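Local coordinates for penicillin binding protein 2X (PDB 5U47), which probably cross-links peptides of the cell-wall peptidoglycan as a septal transpeptidase, and is a target that beta-lactams are expected to inactivate by acylating its essential serine, at residues 321-326 with 359-364; 383-388 with 604-609; 623-628 with 642-647. The protein carries 1 engineered substitution. One frame throughout, in Å; residues are numbered along the deposited sequence. Where two conformers were deposited one is given.

How the contacts relate
Contact 1 comes first along the chain, followed by contact 2 and then contact 3. Contact 1 lies within the transpeptidase domain at its periphery, where a short hairpin rests on helix 356-366; its centre is about 37 Å from that of contact 2 and about 40 Å from that of contact 3. Contact 2 brings a transpeptidase loop against helix 602-611 of the first PASTA domain. Contact 3, about 14 Å from contact 2 between centres, pairs two strands of that same PASTA domain. The two touch where Leu609 meets Ile642 and Ile644, so the helix that docks on the transpeptidase domain also packs on the small PASTA sheet.

Contact 1 of 3, residues 321-326 with 359-364; sequences NGIKVG and MTMLEQ
A small antiparallel hairpin of the transpeptidase domain, strands 323-325 and 328-330, lies here across helix 356-366, with Ile323 and Val325 facing Thr360, Met361 and Gln364. The helix starts at Asn356, which with Ser354 probably forms the SxN motif of penicillin-binding proteins. The axes of strand 323-325 and helix segment 359-364 approach to 10.0 Å at an angle of 48°, a gap bridged by aliphatic branches and the Gln364 side chain. Ile323 carries most of the strand's side of the contact. Its CG1 stands opposite the backbone N (chi1 -174°), carrying CD1 out to the helix, where Ile323 CD1 comes to 3.9 Å from Met361 CG. The other branch works on Thr360, with Ile323 CG2 at 3.9 Å from Thr360 CG2. Two residues on and on the same face of the strand, Val325 CG2 lies 4.1 Å from Thr360 CG2. Beta-branched residues suit such a strand, offering methyls close to the backbone. Threonine suits the helix because it divides its duties: CG2 joins the hairpin, while OG1 bonds to the backbone O of Asn356, a turn earlier. Gln364, exposed, extends from the helix against Ile323; in the conformer given, Gln364 NE2 sits 3.4 Å from both Ile323 CD1 and Val325 CG2, but the residue was modelled in two conformers and these contacts are provisional. Around the contact, Ile330 of the partner strand touches Ile323, Val325 and Thr360, Ala404 of helix 400-405 backs Val325, and Phe347 of helix 347-352 meets Met361.

Contact 2 of 3, residues 383-388 with 604-609; sequences PTRFGM and ETANTL
The Asn607 amide lies against the backbone of Gly387 and Met388, with one polar end for each residue. Its CG is carried away from the helix by a chi1 of -162°, opposite the backbone N, so that the group leaves helix 602-611 and reaches the loop. Asn607 OD1 receives Gly387 N at 2.8 Å, while Asn607 ND2 gives to Met388 O at 3.1 Å. Both bonds are weak, the first being strongly bent (118° at the hydrogen), and Asn607 was modelled in two conformers, so the grip is probably not rigid. Asparagine suits the place because one short amide offers an acceptor and a donor to consecutive residues. Gly387 suits it too: with phi at 136° a side chain would jam against the preceding carbonyl O. Beside this polar pair, the extended chain of Arg385 passes the helix, and its CD lies 3.9 Å from Ala606 CB, a methyl small enough to let helix and loop come close. Gln611 and Arg610 of the same helix bond to Gly387 O and Arg385 O. Helix side chains meeting a loop's backbone polar groups form this interdomain interface, with the first PASTA domain of a PBP2x-type protein docked on its transpeptidase domain.

Contact 3 of 3, residues 623-628 with 642-647; sequences NKIEKV and ILIMTN
Met645 turns CG opposite its backbone N (chi1 -168°) and then bends at its last torsion (77°), which brings CE alongside the side chains of Glu626 and Lys627; Asn647, with chi1 at 64°, folds its amide back towards Lys624. They lie along and just past the antiparallel pair of strands 625-628 and 641-646 in the first PASTA domain, interrupted by a classic beta bulge: Glu626 and Lys627 both face Met645. Met645 O takes both backbone N-H groups, from Glu626 N at 2.9 Å and Lys627 N at 3.2 Å, and Met645 N returns a bond to Lys627 O at 2.8 Å. The three side chains run alongside one another, Met645 CE lying 3.8 Å from Lys627 CD. A long flexible thioether suits this spot, where it can cover the aliphatic part of the lysine; Trp669 of helix 660-670, in the second PASTA domain, touches both. Ile625 and Ile644 pack in the domain core, Ile644 CG2 at 3.5 Å from Ile625 CG1, beside helix 602-611. Past the end of the pairing, Asn647 N bonds to Lys624 O, and Lys624 N reaches Asn647 OD1 at 3.2 Å from above the carbonyl plane, closing the strand end with a side-chain acceptor. At the solvent edge one water donates to Glu626 OE1 and, at 2.7 Å, to Thr646 O.

Contact 1 of 3, residues 321-326 with 359-364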
# COMPACT_ATOMS: atom_id res chain seq x y z
N ASN A 321 7.12 -15.65 -39.40
CA ASN A 321 6.10 -16.70 -39.34
C ASN A 321 5.54 -16.88 -37.94
O ASN A 321 4.73 -17.77 -37.71
CB ASN A 321 6.68 -18.02 -39.84
CG ASN A 321 7.02 -17.98 -41.32
OD1 ASN A 321 8.06 -18.48 -41.74
ND2 ASN A 321 6.15 -17.38 -42.12
N GLY A 322 5.96 -16.02 -37.02
CA GLY A 322 5.55 -16.17 -35.64
C GLY A 322 6.14 -17.44 -35.07
O GLY A 322 7.13 -17.96 -35.59
N ILE A 323 5.52 -17.94 -34.02
CA ILE A 323 5.97 -19.17 -33.38
C ILE A 323 4.75 -19.86 -32.82
O ILE A 323 3.84 -19.21 -32.29
CB ILE A 323 7.06 -18.92 -32.31
CG1 ILE A 323 7.59 -20.25 -31.77
CG2 ILE A 323 6.53 -18.06 -31.16
CD1 ILE A 323 8.84 -20.10 -30.93
N LYS A 324 4.73 -21.19 -32.94
CA LYS A 324 3.57 -21.97 -32.52
C LYS A 324 3.89 -22.77 -31.26
O LYS A 324 4.91 -23.44 -31.19
CB LYS A 324 3.18 -22.90 -33.67
CG LYS A 324 1.68 -23.14 -33.79
CD LYS A 324 1.38 -24.05 -34.98
CE LYS A 324 -0.07 -23.96 -35.42
NZ LYS A 324 -1.04 -24.12 -34.30
N VAL A 325 3.02 -22.67 -30.26
CA VAL A 325 3.16 -23.41 -29.02
C VAL A 325 1.84 -24.13 -28.79
O VAL A 325 0.81 -23.49 -28.63
CB VAL A 325 3.47 -22.50 -27.83
CG1 VAL A 325 3.50 -23.30 -26.53
CG2 VAL A 325 4.79 -21.78 -28.06
N GLY A 326 1.90 -25.46 -28.76
CA GLY A 326 0.70 -26.27 -28.63
C GLY A 326 -0.12 -26.05 -29.89
O GLY A 326 0.37 -26.27 -31.00
N MET A 359 10.99 -13.37 -27.37
CA MET A 359 10.94 -13.72 -25.95
C MET A 359 10.45 -15.16 -25.77
O MET A 359 11.00 -15.91 -24.97
CB MET A 359 10.08 -12.72 -25.17
CG MET A 359 10.62 -11.30 -25.13
SD MET A 359 12.39 -11.06 -24.83
CE MET A 359 13.11 -11.10 -26.46
N THR A 360 9.46 -15.56 -26.55
CA THR A 360 8.99 -16.94 -26.50
C THR A 360 10.14 -17.90 -26.85
O THR A 360 10.29 -18.93 -26.21
CB THR A 360 7.80 -17.15 -27.43
OG1 THR A 360 6.75 -16.26 -27.03
CG2 THR A 360 7.31 -18.60 -27.38
N MET A 361 10.96 -17.55 -27.83
CA MET A 361 12.13 -18.37 -28.18
C MET A 361 13.08 -18.50 -26.98
O MET A 361 13.61 -19.59 -26.72
CB MET A 361 12.86 -17.81 -29.41
CG MET A 361 12.15 -18.10 -30.72
SD MET A 361 12.82 -17.16 -32.11
CE MET A 361 12.04 -17.98 -33.50
N LEU A 362 13.30 -17.40 -26.24
CA LEU A 362 14.17 -17.43 -25.06
C LEU A 362 13.59 -18.35 -23.99
O LEU A 362 14.33 -19.10 -23.34
CB LEU A 362 14.40 -16.02 -24.49
CG LEU A 362 15.29 -15.08 -25.32
CD1 LEU A 362 15.39 -13.71 -24.66
CD2 LEU A 362 16.67 -15.69 -25.53
N GLU A 363 12.26 -18.30 -23.83
CA GLU A 363 11.54 -19.17 -22.89
C GLU A 363 11.71 -20.65 -23.24
O GLU A 363 11.93 -21.47 -22.35
CB GLU A 363 10.05 -18.82 -22.85
CG GLU A 363 9.24 -19.49 -21.74
CD GLU A 363 8.86 -20.94 -22.00
OE1 GLU A 363 8.58 -21.32 -23.14
OE2 GLU A 363 8.81 -21.72 -21.02
N GLN A 364 11.61 -20.97 -24.53
CA GLN A 364 11.77 -22.35 -25.00
C GLN A 364 13.22 -22.84 -24.84
O GLN A 364 13.44 -24.01 -24.58
CB GLN A 364 11.33 -22.48 -26.46
CG GLN A 364 9.84 -22.28 -26.69
CD GLN A 364 9.43 -22.44 -28.15
OE1 GLN A 364 10.24 -22.75 -29.02
NE2 GLN A 364 8.15 -22.23 -28.41

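Contact 2 of 3, residues 383-388 with 604-609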
# COMPACT_ATOMS: atom_id res chain seq x y z
N PRO A 383 0.93 -13.80 -2.51
CA PRO A 383 0.74 -12.40 -2.11
C PRO A 383 1.98 -11.87 -1.38
O PRO A 383 2.74 -12.67 -0.81
CB PRO A 383 -0.47 -12.46 -1.17
CG PRO A 383 -0.50 -13.86 -0.68
CD PRO A 383 0.03 -14.71 -1.79
N THR A 384 2.18 -10.56 -1.43
CA THR A 384 3.32 -9.95 -0.74
C THR A 384 3.13 -9.97 0.79
O THR A 384 4.11 -10.06 1.54
CB THR A 384 3.56 -8.50 -1.22
OG1 THR A 384 2.51 -7.62 -0.76
CG2 THR A 384 3.67 -8.44 -2.75
N ARG A 385 1.88 -9.90 1.23
CA ARG A 385 1.55 -9.80 2.66
C ARG A 385 2.28 -8.59 3.25
O ARG A 385 2.77 -8.63 4.37
CB ARG A 385 1.91 -11.08 3.40
CG ARG A 385 1.42 -12.32 2.69
CD ARG A 385 1.52 -13.52 3.57
NE ARG A 385 1.10 -14.74 2.87
CZ ARG A 385 1.90 -15.68 2.37
NH1 ARG A 385 3.22 -15.62 2.50
NH2 ARG A 385 1.35 -16.72 1.76
N PHE A 386 2.29 -7.49 2.49
CA PHE A 386 3.04 -6.31 2.87
C PHE A 386 2.40 -5.43 3.94
O PHE A 386 3.05 -4.50 4.40
CB PHE A 386 3.52 -5.50 1.64
CG PHE A 386 2.50 -4.62 0.99
CD1 PHE A 386 1.19 -5.03 0.78
CD2 PHE A 386 2.91 -3.40 0.43
CE1 PHE A 386 0.31 -4.23 0.10
CE2 PHE A 386 2.02 -2.58 -0.24
CZ PHE A 386 0.71 -3.00 -0.39
N GLY A 387 1.17 -5.74 4.34
CA GLY A 387 0.52 -5.05 5.42
C GLY A 387 -0.92 -4.68 5.20
O GLY A 387 -1.61 -4.36 6.15
N MET A 388 -1.38 -4.70 3.96
CA MET A 388 -2.75 -4.32 3.68
C MET A 388 -3.68 -5.51 3.78
O MET A 388 -3.27 -6.64 3.49
CB MET A 388 -2.88 -3.74 2.28
CG MET A 388 -2.19 -2.43 2.06
SD MET A 388 -2.92 -1.04 2.96
CE MET A 388 -1.99 0.32 2.26
N GLU A 604 -2.50 -14.13 7.10
CA GLU A 604 -2.95 -12.97 7.87
C GLU A 604 -2.00 -12.63 9.02
O GLU A 604 -1.80 -11.46 9.34
CB GLU A 604 -4.42 -13.12 8.34
CG GLU A 604 -4.71 -14.13 9.41
CD GLU A 604 -6.22 -14.32 9.61
OE1 GLU A 604 -6.85 -15.07 8.82
OE2 GLU A 604 -6.78 -13.75 10.57
N THR A 605 -1.38 -13.66 9.61
CA THR A 605 -0.42 -13.45 10.69
C THR A 605 0.82 -12.73 10.16
O THR A 605 1.31 -11.79 10.81
CB THR A 605 -0.04 -14.77 11.37
OG1 THR A 605 -1.22 -15.36 11.94
CG2 THR A 605 0.98 -14.56 12.48
N ALA A 606 1.33 -13.14 9.00
CA ALA A 606 2.50 -12.48 8.41
C ALA A 606 2.21 -11.00 8.13
O ALA A 606 3.04 -10.13 8.40
CB ALA A 606 2.95 -13.20 7.14
N ASN A 607 1.01 -10.75 7.61
CA ASN A 607 0.54 -9.41 7.29
C ASN A 607 0.51 -8.52 8.55
O ASN A 607 0.96 -7.37 8.52
CB ASN A 607 -0.87 -9.51 6.67
CG ASN A 607 -1.27 -8.26 5.92
OD1 ASN A 607 -0.54 -7.79 5.04
ND2 ASN A 607 -2.44 -7.74 6.23
N THR A 608 -0.01 -9.07 9.65
CA THR A 608 -0.06 -8.40 10.96
C THR A 608 1.35 -8.12 11.49
O THR A 608 1.62 -7.03 11.96
CB THR A 608 -0.86 -9.26 11.96
OG1 THR A 608 -2.20 -9.32 11.50
CG2 THR A 608 -0.84 -8.68 13.37
N LEU A 609 2.23 -9.09 11.39
CA LEU A 609 3.61 -8.91 11.83
C LEU A 609 4.32 -7.76 11.10
O LEU A 609 5.06 -6.99 11.74
CB LEU A 609 4.40 -10.20 11.64
CG LEU A 609 4.03 -11.33 12.61
CD1 LEU A 609 4.66 -12.65 12.18
CD2 LEU A 609 4.44 -10.96 14.03

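Contact 3 of 3, residues 623-628 with 642-647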
# COMPACT_ATOMS: atom_id res chain seq x y z
N ASN A 623 -2.09 -23.98 5.39
CA ASN A 623 -2.95 -22.94 5.93
C ASN A 623 -2.92 -22.80 7.46
O ASN A 623 -3.72 -22.07 8.03
CB ASN A 623 -4.40 -23.09 5.43
CG ASN A 623 -5.05 -24.37 5.88
OD1 ASN A 623 -4.46 -25.17 6.59
ND2 ASN A 623 -6.30 -24.57 5.48
N LYS A 624 -1.98 -23.47 8.13
CA LYS A 624 -1.88 -23.38 9.59
C LYS A 624 -0.45 -23.18 10.01
O LYS A 624 0.46 -23.77 9.43
CB LYS A 624 -2.33 -24.68 10.27
CG LYS A 624 -3.72 -25.21 9.93
CD LYS A 624 -4.83 -24.28 10.39
CE LYS A 624 -6.20 -24.88 10.08
NZ LYS A 624 -7.30 -23.91 10.30
N ILE A 625 -0.26 -22.36 11.05
CA ILE A 625 1.06 -22.20 11.65
C ILE A 625 1.34 -23.40 12.57
O ILE A 625 0.58 -23.67 13.51
CB ILE A 625 1.14 -20.89 12.45
CG1 ILE A 625 1.09 -19.73 11.47
CG2 ILE A 625 2.41 -20.85 13.31
CD1 ILE A 625 1.12 -18.36 12.11
N GLU A 626 2.44 -24.11 12.30
CA GLU A 626 2.85 -25.26 13.10
C GLU A 626 3.96 -24.88 14.09
O GLU A 626 3.93 -25.33 15.24
CB GLU A 626 3.30 -26.39 12.19
CG GLU A 626 3.71 -27.65 12.92
CD GLU A 626 4.05 -28.78 11.98
OE1 GLU A 626 3.31 -28.98 10.98
OE2 GLU A 626 5.05 -29.48 12.24
N LYS A 627 4.94 -24.10 13.65
CA LYS A 627 6.02 -23.65 14.54
C LYS A 627 6.45 -22.25 14.20
O LYS A 627 6.28 -21.79 13.04
CB LYS A 627 7.25 -24.55 14.43
CG LYS A 627 7.06 -25.94 14.99
CD LYS A 627 8.31 -26.78 14.85
CE LYS A 627 8.03 -28.21 15.26
NZ LYS A 627 9.20 -29.08 15.03
N VAL A 628 7.00 -21.57 15.20
CA VAL A 628 7.51 -20.20 15.03
C VAL A 628 8.87 -20.13 15.72
O VAL A 628 9.05 -20.74 16.79
CB VAL A 628 6.54 -19.16 15.63
CG1 VAL A 628 6.98 -17.74 15.28
CG2 VAL A 628 5.12 -19.39 15.11
N ILE A 642 11.95 -13.42 11.53
CA ILE A 642 11.52 -14.62 12.21
C ILE A 642 10.98 -15.63 11.21
O ILE A 642 10.60 -15.26 10.08
CB ILE A 642 10.44 -14.33 13.29
CG1 ILE A 642 9.11 -13.90 12.65
CG2 ILE A 642 10.97 -13.29 14.29
CD1 ILE A 642 7.95 -13.94 13.61
N LEU A 643 10.96 -16.90 11.61
CA LEU A 643 10.44 -17.97 10.76
C LEU A 643 9.07 -18.43 11.25
O LEU A 643 8.87 -18.60 12.45
CB LEU A 643 11.34 -19.18 10.79
CG LEU A 643 12.79 -19.05 10.36
CD1 LEU A 643 13.46 -20.41 10.52
CD2 LEU A 643 12.89 -18.54 8.93
N ILE A 644 8.15 -18.62 10.31
CA ILE A 644 6.82 -19.16 10.57
C ILE A 644 6.76 -20.41 9.71
O ILE A 644 6.71 -20.32 8.47
CB ILE A 644 5.70 -18.18 10.17
CG1 ILE A 644 5.75 -16.90 11.01
CG2 ILE A 644 4.32 -18.81 10.32
CD1 ILE A 644 4.81 -15.82 10.51
N MET A 645 6.80 -21.58 10.34
CA MET A 645 6.72 -22.83 9.58
C MET A 645 5.28 -23.28 9.51
O MET A 645 4.65 -23.49 10.53
CB MET A 645 7.56 -23.94 10.20
CG MET A 645 7.73 -25.17 9.29
SD MET A 645 8.66 -26.47 10.12
CE MET A 645 7.42 -27.13 11.21
N THR A 646 4.76 -23.42 8.30
CA THR A 646 3.37 -23.84 8.13
C THR A 646 3.30 -25.35 8.23
O THR A 646 4.33 -26.03 8.30
CB THR A 646 2.80 -23.44 6.76
OG1 THR A 646 3.41 -24.22 5.73
CG2 THR A 646 3.01 -21.96 6.51
N ASN A 647 2.07 -25.87 8.21
CA ASN A 647 1.87 -27.32 8.30
C ASN A 647 2.13 -28.08 6.99
O ASN A 647 1.98 -29.29 6.96
CB ASN A 647 0.49 -27.67 8.88
CG ASN A 647 -0.65 -27.22 8.01
OD1 ASN A 647 -0.57 -26.22 7.29
ND2 ASN A 647 -1.76 -27.93 8.11
O HOH W 1 5.36 -28.54 8.53